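Local coordinates for aminopeptidase N family protein (Idiomarina loihiensis L2TR, PDB 4FGM) that binds a zinc ion in a site of the M61 peptidase family and probably acts as an aminopeptidase, at residues D158-D161 with A162-D165; V424-W427 with L428-Y431; S437-L440 with K441-Y445; E538-I541 with P542-V546; A550-D554 with E555-L559. One frame throughout, in Å; residues are numbered along the deposited sequence.

Contact 1: residues D158-D161 with A162-D165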
loop_
_atom_site.group_PDB
_atom_site.type_symbol
_atom_site.label_atom_id
_atom_site.label_comp_id
_atom_site.label_asym_id
_atom_site.label_seq_id
_atom_site.Cartn_x
_atom_site.Cartn_y
_atom_site.Cartn_z
ATOM N N ASP A 158 -22.334 -5.992 10.726
ATOM C CA ASP A 158 -22.682 -7.271 11.330
ATOM C C ASP A 158 -21.925 -7.589 12.616
ATOM O O ASP A 158 -22.414 -8.334 13.459
ATOM C CB ASP A 158 -22.487 -8.404 10.320
ATOM C CG ASP A 158 -23.433 -8.296 9.134
ATOM O OD1 ASP A 158 -24.496 -7.654 9.276
ATOM O OD2 ASP A 158 -23.122 -8.862 8.066
ATOM N N ASN A 159 -20.740 -7.013 12.774
ATOM C CA ASN A 159 -19.922 -7.257 13.964
ATOM C C ASN A 159 -18.740 -6.283 14.030
ATOM O O ASN A 159 -18.486 -5.534 13.082
ATOM C CB ASN A 159 -19.402 -8.694 13.947
ATOM C CG ASN A 159 -18.771 -9.058 12.624
ATOM O OD1 ASN A 159 -17.877 -8.360 12.140
ATOM N ND2 ASN A 159 -19.234 -10.152 12.026
ATOM N N TYR A 160 -18.013 -6.299 15.142
ATOM C CA TYR A 160 -16.889 -5.393 15.304
ATOM C C TYR A 160 -15.897 -5.470 14.144
ATOM O O TYR A 160 -15.403 -4.444 13.674
ATOM C CB TYR A 160 -16.155 -5.665 16.614
ATOM C CG TYR A 160 -15.121 -4.611 16.927
ATOM C CD1 TYR A 160 -15.505 -3.323 17.318
ATOM C CD2 TYR A 160 -13.761 -4.878 16.798
ATOM C CE1 TYR A 160 -14.560 -2.329 17.569
ATOM C CE2 TYR A 160 -12.805 -3.889 17.044
ATOM C CZ TYR A 160 -13.214 -2.618 17.427
ATOM O OH TYR A 160 -12.290 -1.627 17.643
ATOM N N ASP A 161 -15.612 -6.685 13.683
ATOM C CA ASP A 161 -14.675 -6.891 12.586
ATOM C C ASP A 161 -15.109 -6.136 11.340
ATOM O O ASP A 161 -14.283 -5.573 10.619
ATOM C CB ASP A 161 -14.557 -8.373 12.247
ATOM C CG ASP A 161 -13.577 -8.629 11.120
ATOM O OD1 ASP A 161 -12.355 -8.518 11.352
ATOM O OD2 ASP A 161 -14.033 -8.923 9.997
ATOM N N ALA A 162 -16.410 -6.135 11.083
ATOM C CA ALA A 162 -16.935 -5.438 9.920
ATOM C C ALA A 162 -16.877 -3.938 10.182
ATOM O O ALA A 162 -16.495 -3.160 9.309
ATOM C CB ALA A 162 -18.364 -5.874 9.645
ATOM N N LEU A 163 -17.240 -3.540 11.395
ATOM C CA LEU A 163 -17.235 -2.134 11.772
ATOM C C LEU A 163 -15.908 -1.443 11.465
ATOM O O LEU A 163 -15.878 -0.351 10.892
ATOM C CB LEU A 163 -17.520 -1.986 13.266
ATOM C CG LEU A 163 -17.433 -0.559 13.820
ATOM C CD1 LEU A 163 -18.632 0.251 13.336
ATOM C CD2 LEU A 163 -17.412 -0.598 15.342
ATOM N N ILE A 164 -14.809 -2.078 11.854
ATOM C CA ILE A 164 -13.499 -1.482 11.638
ATOM C C ILE A 164 -12.964 -1.656 10.220
ATOM O O ILE A 164 -11.794 -1.382 9.948
ATOM C CB ILE A 164 -12.481 -2.014 12.661
ATOM C CG1 ILE A 164 -12.302 -3.522 12.506
ATOM C CG2 ILE A 164 -12.966 -1.689 14.067
ATOM C CD1 ILE A 164 -11.217 -4.087 13.394
ATOM N N ASP A 165 -13.822 -2.100 9.310
ATOM C CA ASP A 165 -13.402 -2.262 7.932
ATOM C C ASP A 165 -14.159 -1.310 7.008
ATOM O O ASP A 165 -14.182 -1.488 5.790
ATOM C CB ASP A 165 -13.593 -3.703 7.462
ATOM C CG ASP A 165 -12.814 -3.994 6.194
ATOM O OD1 ASP A 165 -11.641 -3.551 6.127
ATOM O OD2 ASP A 165 -13.360 -4.657 5.279
#
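I164 lies against the ring of Y160, and its side chain can be followed outward from CB. CB itself stands 3.9 Å from the carbonyl O of Y160. CG2 leaves it to sit over one face of the Y160 ring, 3.5 Å from CZ, its line to the ring centroid tilted 25° from the ring normal; this is a CH-pi contact displaced toward the hydroxyl end. CG1 takes the other branch, between the backbone N and the carbonyl carbon (chi1 62°), a torsion that holds it over the carbonyl oxygens of Y160 and D161. At the tip, CD1 reaches ring atom CE2 of Y160 at 4.0 Å. CD2 of L163 meets the same ring obliquely, 3.9 Å from CD1 of Y160. Y160 and L163 belong to the short helix 160-163 of the M61 N-terminal region, and I164 follows directly after it; N159 is its N-cap: OD1 of N159 accepts from N of A162 at 2.9 Å, nearly in line with its own C=O bond (163°). The helix is closed by backbone bonds from L163 N to N159 O and from I164 N to Y160 O, the latter 3.0 Å long. The hydroxyl of Y160 is hydrogen-bonded to the carbonyl O of C112. D161 on the helix and D165 just after it both form salt bridges with R240, and D165 also accepts from H239; its side chain lies about 10 Å from that of the zinc ligand H277.

Contact 2: residues V424-W427 with L428-Y431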
loop_
_atom_site.group_PDB
_atom_site.type_symbol
_atom_site.label_atom_id
_atom_site.label_comp_id
_atom_site.label_asym_id
_atom_site.label_seq_id
_atom_site.Cartn_x
_atom_site.Cartn_y
_atom_site.Cartn_z
ATOM N N VAL A 424 -0.971 -22.503 -1.856
ATOM C CA VAL A 424 -0.777 -22.132 -3.254
ATOM C C VAL A 424 0.210 -23.019 -4.021
ATOM O O VAL A 424 -0.078 -23.434 -5.144
ATOM C CB VAL A 424 -0.346 -20.645 -3.381
ATOM C CG1 VAL A 424 -0.041 -20.301 -4.838
ATOM C CG2 VAL A 424 -1.462 -19.746 -2.872
ATOM N N ILE A 425 1.366 -23.320 -3.435
ATOM C CA ILE A 425 2.325 -24.163 -4.145
ATOM C C ILE A 425 1.769 -25.582 -4.333
ATOM O O ILE A 425 1.878 -26.155 -5.422
ATOM C CB ILE A 425 3.701 -24.221 -3.426
ATOM C CG1 ILE A 425 4.740 -24.841 -4.365
ATOM C CG2 ILE A 425 3.605 -25.025 -2.136
ATOM C CD1 ILE A 425 6.146 -24.892 -3.792
ATOM N N ASN A 426 1.159 -26.140 -3.287
ATOM C CA ASN A 426 0.580 -27.473 -3.382
ATOM C C ASN A 426 -0.554 -27.480 -4.399
ATOM O O ASN A 426 -0.706 -28.434 -5.164
ATOM C CB ASN A 426 0.059 -27.927 -2.023
ATOM C CG ASN A 426 1.176 -28.230 -1.044
ATOM O OD1 ASN A 426 0.929 -28.515 0.121
ATOM N ND2 ASN A 426 2.414 -28.174 -1.519
ATOM N N TRP A 427 -1.340 -26.406 -4.412
ATOM C CA TRP A 427 -2.457 -26.285 -5.345
ATOM C C TRP A 427 -1.929 -26.345 -6.777
ATOM O O TRP A 427 -2.568 -26.907 -7.665
ATOM C CB TRP A 427 -3.194 -24.961 -5.124
ATOM C CG TRP A 427 -4.476 -24.849 -5.884
ATOM C CD1 TRP A 427 -5.707 -25.279 -5.484
ATOM C CD2 TRP A 427 -4.653 -24.288 -7.192
ATOM N NE1 TRP A 427 -6.642 -25.019 -6.460
ATOM C CE2 TRP A 427 -6.022 -24.411 -7.516
ATOM C CE3 TRP A 427 -3.789 -23.690 -8.117
ATOM C CZ2 TRP A 427 -6.546 -23.962 -8.735
ATOM C CZ3 TRP A 427 -4.313 -23.242 -9.331
ATOM C CH2 TRP A 427 -5.678 -23.379 -9.624
ATOM N N LEU A 428 -0.757 -25.761 -7.001
ATOM C CA LEU A 428 -0.157 -25.769 -8.328
ATOM C C LEU A 428 0.532 -27.106 -8.609
ATOM O O LEU A 428 0.532 -27.584 -9.745
ATOM C CB LEU A 428 0.841 -24.613 -8.461
ATOM C CG LEU A 428 0.218 -23.212 -8.489
ATOM C CD1 LEU A 428 1.280 -22.152 -8.203
ATOM C CD2 LEU A 428 -0.436 -22.982 -9.835
ATOM N N ASN A 429 1.108 -27.717 -7.576
ATOM C CA ASN A 429 1.787 -28.999 -7.746
ATOM C C ASN A 429 0.824 -30.161 -7.999
ATOM O O ASN A 429 1.245 -31.247 -8.404
ATOM C CB ASN A 429 2.667 -29.313 -6.532
ATOM C CG ASN A 429 3.951 -28.498 -6.519
ATOM O OD1 ASN A 429 4.351 -27.937 -7.542
ATOM N ND2 ASN A 429 4.609 -28.439 -5.363
ATOM N N GLN A 430 -0.463 -29.934 -7.755
ATOM C CA GLN A 430 -1.473 -30.957 -7.979
ATOM C C GLN A 430 -2.387 -30.521 -9.122
ATOM O O GLN A 430 -3.522 -30.985 -9.228
ATOM C CB GLN A 430 -2.295 -31.200 -6.709
ATOM C CG GLN A 430 -1.559 -31.919 -5.554
ATOM C CD GLN A 430 -1.320 -33.414 -5.800
ATOM O OE1 GLN A 430 -2.170 -34.112 -6.361
ATOM N NE2 GLN A 430 -0.168 -33.912 -5.353
ATOM N N TYR A 431 -1.886 -29.622 -9.969
ATOM C CA TYR A 431 -2.641 -29.125 -11.123
ATOM C C TYR A 431 -2.111 -29.876 -12.344
ATOM O O TYR A 431 -0.921 -29.813 -12.656
ATOM C CB TYR A 431 -2.424 -27.618 -11.311
ATOM C CG TYR A 431 -3.492 -26.929 -12.142
ATOM C CD1 TYR A 431 -4.535 -26.227 -11.531
ATOM C CD2 TYR A 431 -3.472 -26.989 -13.536
ATOM C CE1 TYR A 431 -5.528 -25.604 -12.286
ATOM C CE2 TYR A 431 -4.464 -26.369 -14.301
ATOM C CZ TYR A 431 -5.488 -25.680 -13.669
ATOM O OH TYR A 431 -6.475 -25.077 -14.417
#
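W427 and Y431 both carry CG anti to the backbone N (chi1 -171° and -160°), which sends their side chains out side by side in the same direction. The two rings meet obliquely, their planes 50° apart, with CH2 of W427 3.5 Å from CE1 of Y431. CD1 of Y431 comes over a face of the indole, whereas CD2 of L428 approaches the indole edge near its plane, 3.8 Å from CE3. The other branch of L428, CD1, runs alongside V424 and comes within 4.1 Å of its CG1. This is the C-terminal turn of helix 423-429, where N429 N donates to I425 O at 2.8 Å and L428 N to V424 O at 3.1 Å; the following bond, from Q430 N to N426 O, is weak, as Q430 leaves helical geometry. The indole packs on V404 and L408 of helix 401-413, and NE1 of W427 is hydrogen-bonded to OE2 of E411 on that helix. One turn apart on the same helix, I425 and N429 cross at a slant, CG1 of I425 3.7 Å from ND2 of N429.

Contact 3: residues S437-L440 with K441-Y445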
loop_
_atom_site.group_PDB
_atom_site.type_symbol
_atom_site.label_atom_id
_atom_site.label_comp_id
_atom_site.label_asym_id
_atom_site.label_seq_id
_atom_site.Cartn_x
_atom_site.Cartn_y
_atom_site.Cartn_z
ATOM N N SER A 437 7.040 -26.376 -9.059
ATOM C CA SER A 437 7.518 -26.643 -7.706
ATOM C C SER A 437 8.938 -26.185 -7.371
ATOM O O SER A 437 9.131 -25.392 -6.445
ATOM C CB SER A 437 7.394 -28.136 -7.391
ATOM O OG SER A 437 7.737 -28.395 -6.039
ATOM N N ASP A 438 9.932 -26.686 -8.097
ATOM C CA ASP A 438 11.309 -26.297 -7.804
ATOM C C ASP A 438 11.505 -24.795 -7.902
ATOM O O ASP A 438 12.159 -24.190 -7.052
ATOM C CB ASP A 438 12.296 -27.013 -8.733
ATOM C CG ASP A 438 12.400 -28.494 -8.435
ATOM O OD1 ASP A 438 12.170 -28.880 -7.269
ATOM O OD2 ASP A 438 12.725 -29.267 -9.360
ATOM N N PHE A 439 10.933 -24.188 -8.932
ATOM C CA PHE A 439 11.071 -22.755 -9.104
ATOM C C PHE A 439 10.486 -21.961 -7.941
ATOM O O PHE A 439 11.166 -21.122 -7.350
ATOM C CB PHE A 439 10.384 -22.299 -10.384
ATOM C CG PHE A 439 9.980 -20.861 -10.348
ATOM C CD1 PHE A 439 10.927 -19.851 -10.489
ATOM C CD2 PHE A 439 8.657 -20.513 -10.104
ATOM C CE1 PHE A 439 10.564 -18.507 -10.369
ATOM C CE2 PHE A 439 8.279 -19.174 -9.981
ATOM C CZ PHE A 439 9.234 -18.168 -10.119
ATOM N N LEU A 440 9.218 -22.222 -7.629
ATOM C CA LEU A 440 8.525 -21.511 -6.565
ATOM C C LEU A 440 9.161 -21.687 -5.184
ATOM O O LEU A 440 9.202 -20.738 -4.399
ATOM C CB LEU A 440 7.046 -21.918 -6.530
ATOM C CG LEU A 440 6.125 -20.990 -5.717
ATOM C CD1 LEU A 440 6.107 -19.606 -6.342
ATOM C CD2 LEU A 440 4.719 -21.549 -5.675
ATOM N N LYS A 441 9.655 -22.885 -4.881
ATOM C CA LYS A 441 10.302 -23.118 -3.589
ATOM C C LYS A 441 11.577 -22.283 -3.465
ATOM O O LYS A 441 11.883 -21.761 -2.393
ATOM C CB LYS A 441 10.660 -24.595 -3.400
ATOM C CG LYS A 441 9.535 -25.461 -2.881
ATOM C CD LYS A 441 10.038 -26.868 -2.617
ATOM C CE LYS A 441 8.910 -27.811 -2.246
ATOM N NZ LYS A 441 9.410 -29.209 -2.127
ATOM N N ASP A 442 12.329 -22.167 -4.556
ATOM C CA ASP A 442 13.558 -21.378 -4.531
ATOM C C ASP A 442 13.205 -19.901 -4.469
ATOM O O ASP A 442 13.851 -19.130 -3.762
ATOM C CB ASP A 442 14.423 -21.647 -5.771
ATOM C CG ASP A 442 14.978 -23.065 -5.802
ATOM O OD1 ASP A 442 15.119 -23.676 -4.720
ATOM O OD2 ASP A 442 15.286 -23.562 -6.908
ATOM N N ALA A 443 12.165 -19.519 -5.205
ATOM C CA ALA A 443 11.714 -18.134 -5.241
ATOM C C ALA A 443 11.208 -17.703 -3.872
ATOM O O ALA A 443 11.388 -16.556 -3.461
ATOM C CB ALA A 443 10.601 -17.977 -6.276
ATOM N N LEU A 444 10.591 -18.646 -3.169
ATOM C CA LEU A 444 10.008 -18.401 -1.860
ATOM C C LEU A 444 10.921 -18.528 -0.640
ATOM O O LEU A 444 10.803 -17.747 0.307
ATOM C CB LEU A 444 8.803 -19.332 -1.665
ATOM C CG LEU A 444 7.367 -18.834 -1.880
ATOM C CD1 LEU A 444 7.232 -18.043 -3.166
ATOM C CD2 LEU A 444 6.441 -20.038 -1.886
ATOM N N TYR A 445 11.831 -19.496 -0.655
ATOM C CA TYR A 445 12.685 -19.715 0.508
ATOM C C TYR A 445 14.186 -19.486 0.343
ATOM O O TYR A 445 14.914 -19.454 1.327
ATOM C CB TYR A 445 12.407 -21.121 1.052
ATOM C CG TYR A 445 10.933 -21.327 1.348
ATOM C CD1 TYR A 445 10.326 -20.694 2.433
ATOM C CD2 TYR A 445 10.131 -22.087 0.496
ATOM C CE1 TYR A 445 8.952 -20.807 2.661
ATOM C CE2 TYR A 445 8.750 -22.206 0.714
ATOM C CZ TYR A 445 8.169 -21.563 1.798
ATOM O OH TYR A 445 6.812 -21.667 2.013
#
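The ring of F439 receives the methyl of A443 on one face, CB standing 4.0 Å above the ring plane and displaced toward the rim, with CE1 and CZ of F439 its nearest ring atoms. One residue further on, the same i to i+4 spacing brings L440 against L444: their side chains cross at a slant, CD1 of L440 3.7 Å from CD1 of L444. CG of L440 is anti to the backbone N (chi1 -165°), which carries CD1 to L444. All of this belongs to helix 437-445, whose regular backbone bonds include A443 N to F439 O at 2.9 Å and K441 N to S437 O at 3.0 Å. The helix is amphipathic: F439 packs on L387 and M390 and L444 on I383, all of helix 378-394, while L440 touches I425 of helix 423-429. On the more exposed side, K441 extends its chain past S437, with CE 4.0 Å from OG. D438 and D442 also line this side; OD1 of D438 is 5.8 Å from NZ of K441, a separation at which any attraction would probably be modest. CB of L444 is 3.1 Å from the carbonyl O of L440, the acceptor for L444 N.

Contact 4: residues E538-I541 with P542-V546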
loop_
_atom_site.group_PDB
_atom_site.type_symbol
_atom_site.label_atom_id
_atom_site.label_comp_id
_atom_site.label_asym_id
_atom_site.label_seq_id
_atom_site.Cartn_x
_atom_site.Cartn_y
_atom_site.Cartn_z
ATOM N N GLU A 538 30.370 13.688 -14.982
ATOM C CA GLU A 538 30.585 13.287 -16.377
ATOM C C GLU A 538 32.067 13.500 -16.719
ATOM O O GLU A 538 32.473 13.404 -17.870
ATOM C CB GLU A 538 29.704 14.137 -17.317
ATOM C CG GLU A 538 30.433 15.306 -17.971
ATOM C CD GLU A 538 29.624 16.596 -18.008
ATOM O OE1 GLU A 538 30.196 17.662 -17.668
ATOM O OE2 GLU A 538 28.432 16.556 -18.386
ATOM N N ARG A 539 32.871 13.781 -15.705
ATOM C CA ARG A 539 34.290 14.030 -15.902
ATOM C C ARG A 539 35.154 12.909 -15.408
ATOM O O ARG A 539 36.374 12.963 -15.523
ATOM C CB ARG A 539 34.696 15.303 -15.168
ATOM C CG ARG A 539 34.256 16.548 -15.863
ATOM C CD ARG A 539 34.086 17.648 -14.880
ATOM N NE ARG A 539 33.548 18.840 -15.512
ATOM C CZ ARG A 539 32.976 19.826 -14.835
ATOM N NH1 ARG A 539 32.878 19.750 -13.517
ATOM N NH2 ARG A 539 32.493 20.880 -15.473
ATOM N N TYR A 540 34.526 11.885 -14.860
ATOM C CA TYR A 540 35.283 10.782 -14.316
ATOM C C TYR A 540 34.971 9.446 -14.945
ATOM O O TYR A 540 33.926 9.261 -15.557
ATOM C CB TYR A 540 35.021 10.707 -12.815
ATOM C CG TYR A 540 35.273 12.020 -12.137
ATOM C CD1 TYR A 540 36.567 12.504 -11.991
ATOM C CD2 TYR A 540 34.221 12.802 -11.681
ATOM C CE1 TYR A 540 36.808 13.726 -11.411
ATOM C CE2 TYR A 540 34.452 14.035 -11.097
ATOM C CZ TYR A 540 35.746 14.491 -10.964
ATOM O OH TYR A 540 35.985 15.714 -10.383
ATOM N N ILE A 541 35.912 8.522 -14.792
ATOM C CA ILE A 541 35.756 7.162 -15.275
ATOM C C ILE A 541 36.234 6.269 -14.136
ATOM O O ILE A 541 36.964 6.710 -13.254
ATOM C CB ILE A 541 36.599 6.877 -16.553
ATOM C CG1 ILE A 541 38.089 7.022 -16.254
ATOM C CG2 ILE A 541 36.175 7.820 -17.674
ATOM C CD1 ILE A 541 38.970 6.591 -17.406
ATOM N N PRO A 542 35.811 5.003 -14.127
ATOM C CA PRO A 542 36.239 4.105 -13.050
ATOM C C PRO A 542 37.755 4.155 -12.832
ATOM O O PRO A 542 38.531 4.146 -13.786
ATOM C CB PRO A 542 35.753 2.740 -13.533
ATOM C CG PRO A 542 34.494 3.090 -14.274
ATOM C CD PRO A 542 34.907 4.318 -15.067
ATOM N N GLY A 543 38.165 4.222 -11.571
ATOM C CA GLY A 543 39.579 4.274 -11.257
ATOM C C GLY A 543 40.044 5.661 -10.847
ATOM O O GLY A 543 41.080 5.800 -10.198
ATOM N N ASP A 544 39.294 6.694 -11.223
ATOM C CA ASP A 544 39.679 8.046 -10.850
ATOM C C ASP A 544 39.405 8.275 -9.370
ATOM O O ASP A 544 38.454 7.735 -8.805
ATOM C CB ASP A 544 38.913 9.086 -11.672
ATOM C CG ASP A 544 39.377 9.152 -13.112
ATOM O OD1 ASP A 544 40.522 8.739 -13.383
ATOM O OD2 ASP A 544 38.607 9.634 -13.969
ATOM N N THR A 545 40.250 9.075 -8.737
ATOM C CA THR A 545 40.073 9.378 -7.328
ATOM C C THR A 545 39.882 10.873 -7.107
ATOM O O THR A 545 40.581 11.692 -7.694
ATOM C CB THR A 545 41.275 8.904 -6.502
ATOM O OG1 THR A 545 41.430 7.491 -6.667
ATOM C CG2 THR A 545 41.059 9.222 -5.014
ATOM N N VAL A 546 38.911 11.213 -6.269
ATOM C CA VAL A 546 38.625 12.600 -5.941
ATOM C C VAL A 546 38.403 12.709 -4.444
ATOM O O VAL A 546 38.155 11.711 -3.757
ATOM C CB VAL A 546 37.359 13.113 -6.643
ATOM C CG1 VAL A 546 37.533 13.052 -8.152
ATOM C CG2 VAL A 546 36.153 12.300 -6.195
#
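Y540 opens the contact across a type II beta turn, I541 to D544, which leads from the loop after helix 533-537 into strand 545-552. The Y540 ring meets V546 obliquely, its CE1 3.4 Å from CG1 of V546, and the two side chains come from opposite directions. OD2 of D544 lies at the edge of the same ring, near its plane, 4.0 Å from CD1, with the carboxylate turned 77° from the ring. The hydroxyl of Y540 is hydrogen-bonded to D524, and the ring also stacks with W563, so the tyrosine ties the turn to neighbouring parts of the PDZ-like C-terminal region. At I541, the backbone N donates to OD2 of D544 at 3.0 Å; the bond is fairly straight (160° at the hydrogen), yet it reaches the oxygen from above the carboxylate plane. In return, the carbonyl O of I541 accepts from D544 N at 3.1 Å, closing the turn around P542 and G543. G543 has a positive phi of 104°, as the third position of this turn type requires. An alanine in place of D544 is likely to leave I541 N without its side-chain acceptor, so that the approach to the turn is less firmly fixed. The ethyl branch of I541 also faces that carboxylate, with CG1 3.5 Å from OD2 of D544.

Contact 5: residues A550-D554 with E555-L559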
loop_
_atom_site.group_PDB
_atom_site.type_symbol
_atom_site.label_atom_id
_atom_site.label_comp_id
_atom_site.label_asym_id
_atom_site.label_seq_id
_atom_site.Cartn_x
_atom_site.Cartn_y
_atom_site.Cartn_z
ATOM N N ALA A 550 32.156 16.353 3.148
ATOM C CA ALA A 550 30.783 16.156 3.547
ATOM C C ALA A 550 30.631 16.293 5.033
ATOM O O ALA A 550 31.548 16.031 5.806
ATOM C CB ALA A 550 30.309 14.790 3.100
ATOM N N PHE A 551 29.450 16.718 5.425
ATOM C CA PHE A 551 29.145 16.888 6.832
ATOM C C PHE A 551 28.444 15.690 7.431
ATOM O O PHE A 551 27.487 15.154 6.802
ATOM C CB PHE A 551 28.208 18.064 7.048
ATOM C CG PHE A 551 28.880 19.382 7.075
ATOM C CD1 PHE A 551 29.709 19.714 8.140
ATOM C CD2 PHE A 551 28.674 20.306 6.050
ATOM C CE1 PHE A 551 30.332 20.950 8.190
ATOM C CE2 PHE A 551 29.291 21.545 6.086
ATOM C CZ PHE A 551 30.119 21.873 7.157
ATOM N N ARG A 552 28.924 15.213 8.587
ATOM C CA ARG A 552 28.207 14.125 9.258
ATOM C C ARG A 552 27.781 14.977 10.477
ATOM O O ARG A 552 28.635 15.441 11.279
ATOM C CB ARG A 552 29.103 12.961 9.696
ATOM C CG ARG A 552 28.300 12.020 10.619
ATOM C CD ARG A 552 28.884 10.618 10.585
ATOM N NE ARG A 552 28.978 10.146 9.201
ATOM C CZ ARG A 552 29.860 9.234 8.796
ATOM N NH1 ARG A 552 30.722 8.687 9.674
ATOM N NH2 ARG A 552 29.918 8.889 7.514
ATOM N N ARG A 553 26.469 15.178 10.631
ATOM C CA ARG A 553 25.938 16.047 11.696
ATOM C C ARG A 553 26.628 17.390 11.406
ATOM O O ARG A 553 26.530 17.897 10.276
ATOM C CB ARG A 553 26.305 15.566 13.101
ATOM C CG ARG A 553 25.635 14.246 13.389
ATOM C CD ARG A 553 25.952 13.829 14.808
ATOM N NE ARG A 553 27.387 13.558 14.971
ATOM C CZ ARG A 553 27.962 12.375 14.736
ATOM N NH1 ARG A 553 27.228 11.323 14.316
ATOM N NH2 ARG A 553 29.269 12.231 14.946
ATOM N N ASP A 554 27.312 17.988 12.380
ATOM C CA ASP A 554 27.959 19.269 12.115
ATOM C C ASP A 554 29.472 19.132 11.973
ATOM O O ASP A 554 30.198 20.112 12.095
ATOM C CB ASP A 554 27.626 20.268 13.221
ATOM C CG ASP A 554 28.409 20.022 14.499
ATOM O OD1 ASP A 554 28.543 18.864 14.940
ATOM O OD2 ASP A 554 28.881 21.013 15.075
ATOM N N GLU A 555 29.946 17.918 11.715
ATOM C CA GLU A 555 31.377 17.682 11.548
ATOM C C GLU A 555 31.677 17.559 10.057
ATOM O O GLU A 555 31.009 16.823 9.334
ATOM C CB GLU A 555 31.774 16.388 12.259
ATOM C CG GLU A 555 31.499 16.416 13.760
ATOM C CD GLU A 555 31.696 15.068 14.425
ATOM O OE1 GLU A 555 32.739 14.420 14.170
ATOM O OE2 GLU A 555 30.815 14.663 15.213
ATOM N N LEU A 556 32.680 18.299 9.590
ATOM C CA LEU A 556 33.072 18.255 8.187
ATOM C C LEU A 556 34.100 17.154 7.980
ATOM O O LEU A 556 35.141 17.130 8.630
ATOM C CB LEU A 556 33.690 19.585 7.726
ATOM C CG LEU A 556 34.023 19.564 6.220
ATOM C CD1 LEU A 556 32.729 19.546 5.415
ATOM C CD2 LEU A 556 34.854 20.775 5.839
HETATM N N MSE A 557 33.794 16.237 7.078
HETATM C CA MSE A 557 34.701 15.143 6.782
HETATM C C MSE A 557 35.393 15.407 5.454
HETATM O O MSE A 557 34.781 15.921 4.518
HETATM C CB MSE A 557 33.940 13.814 6.679
HETATM C CG MSE A 557 33.183 13.401 7.925
HETATM SE SE MSE A 557 32.219 11.728 7.632
HETATM C CE MSE A 557 30.986 12.333 6.272
ATOM N N THR A 558 36.673 15.063 5.387
ATOM C CA THR A 558 37.449 15.206 4.164
ATOM C C THR A 558 37.751 13.760 3.804
ATOM O O THR A 558 38.611 13.125 4.413
ATOM C CB THR A 558 38.756 15.975 4.412
ATOM O OG1 THR A 558 38.440 17.285 4.890
ATOM C CG2 THR A 558 39.564 16.100 3.135
ATOM N N LEU A 559 37.025 13.244 2.820
ATOM C CA LEU A 559 37.171 11.857 2.404
ATOM C C LEU A 559 37.767 11.678 1.012
ATOM O O LEU A 559 37.721 12.574 0.168
ATOM C CB LEU A 559 35.797 11.177 2.439
ATOM C CG LEU A 559 34.989 11.318 3.735
ATOM C CD1 LEU A 559 33.580 10.778 3.549
ATOM C CD2 LEU A 559 35.697 10.569 4.845
HETATM O O HOH W 1 28.579 16.236 15.686
#
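OE2 of E555 is gripped by NH2 of R553 at 2.9 Å and by a water at 2.8 Å, at the tip of the beta hairpin formed by strands 545-552 and 555-562. The arginine bond is a salt bridge: OE2 lies at the guanidinium edge, but NH2 meets it 45° above the carboxylate plane. The water also donates to OD1 of D554 and accepts from NE of R553, linking three side chains around the type II' turn from R552 to E555. Antiparallel pairing continues along the strands. R552 and E555 form one hydrogen-bonded pair and A550 and M557 another, in which M557 N donates to A550 O at 2.6 Å; between them, F551 and L556 form a non-hydrogen-bonded pair. On the sheet face carrying F551 and L556, CD1 of L556 sits over the centre of the phenyl ring, 3.8 Å from its centroid and 7° off the normal, while CB of L556 is 3.7 Å from CE1 of F551. A serine in place of F551 would probably leave L556 CD1 without its aromatic platform and free to turn. On the face shared by R552, E555 and M557, the guanidinium of R552 is held by a salt bridge to D518, and the selenium of selenomethionine M557 lies over its centre, with SE 3.6 Å from CZ of R552.

The five contacts follow one another along the chain without interleaving. Contact 1 belongs to the N-terminal region, about 33 Å from contact 2 between centres. Contacts 2 and 3 lie on consecutive helices, 423-429 and 437-445, and touch: CG1 of I425 packs 3.5 Å from CD2 of L440, and N429 ND2 probably hydrogen-bonds to S437 OG. Contacts 4 and 5 share strand 545-552, with centres about 22 Å apart, at its entry and at the hairpin that follows. Contacts 1 and 4 lie on opposite sides of the chain's centre, their centres about 60 Å apart. The set therefore samples separate parts of a multi-domain chain: the N-terminal region, the helical part and the PDZ-like C-terminal sheet, with only contacts 2 and 3 packed directly together through side chains.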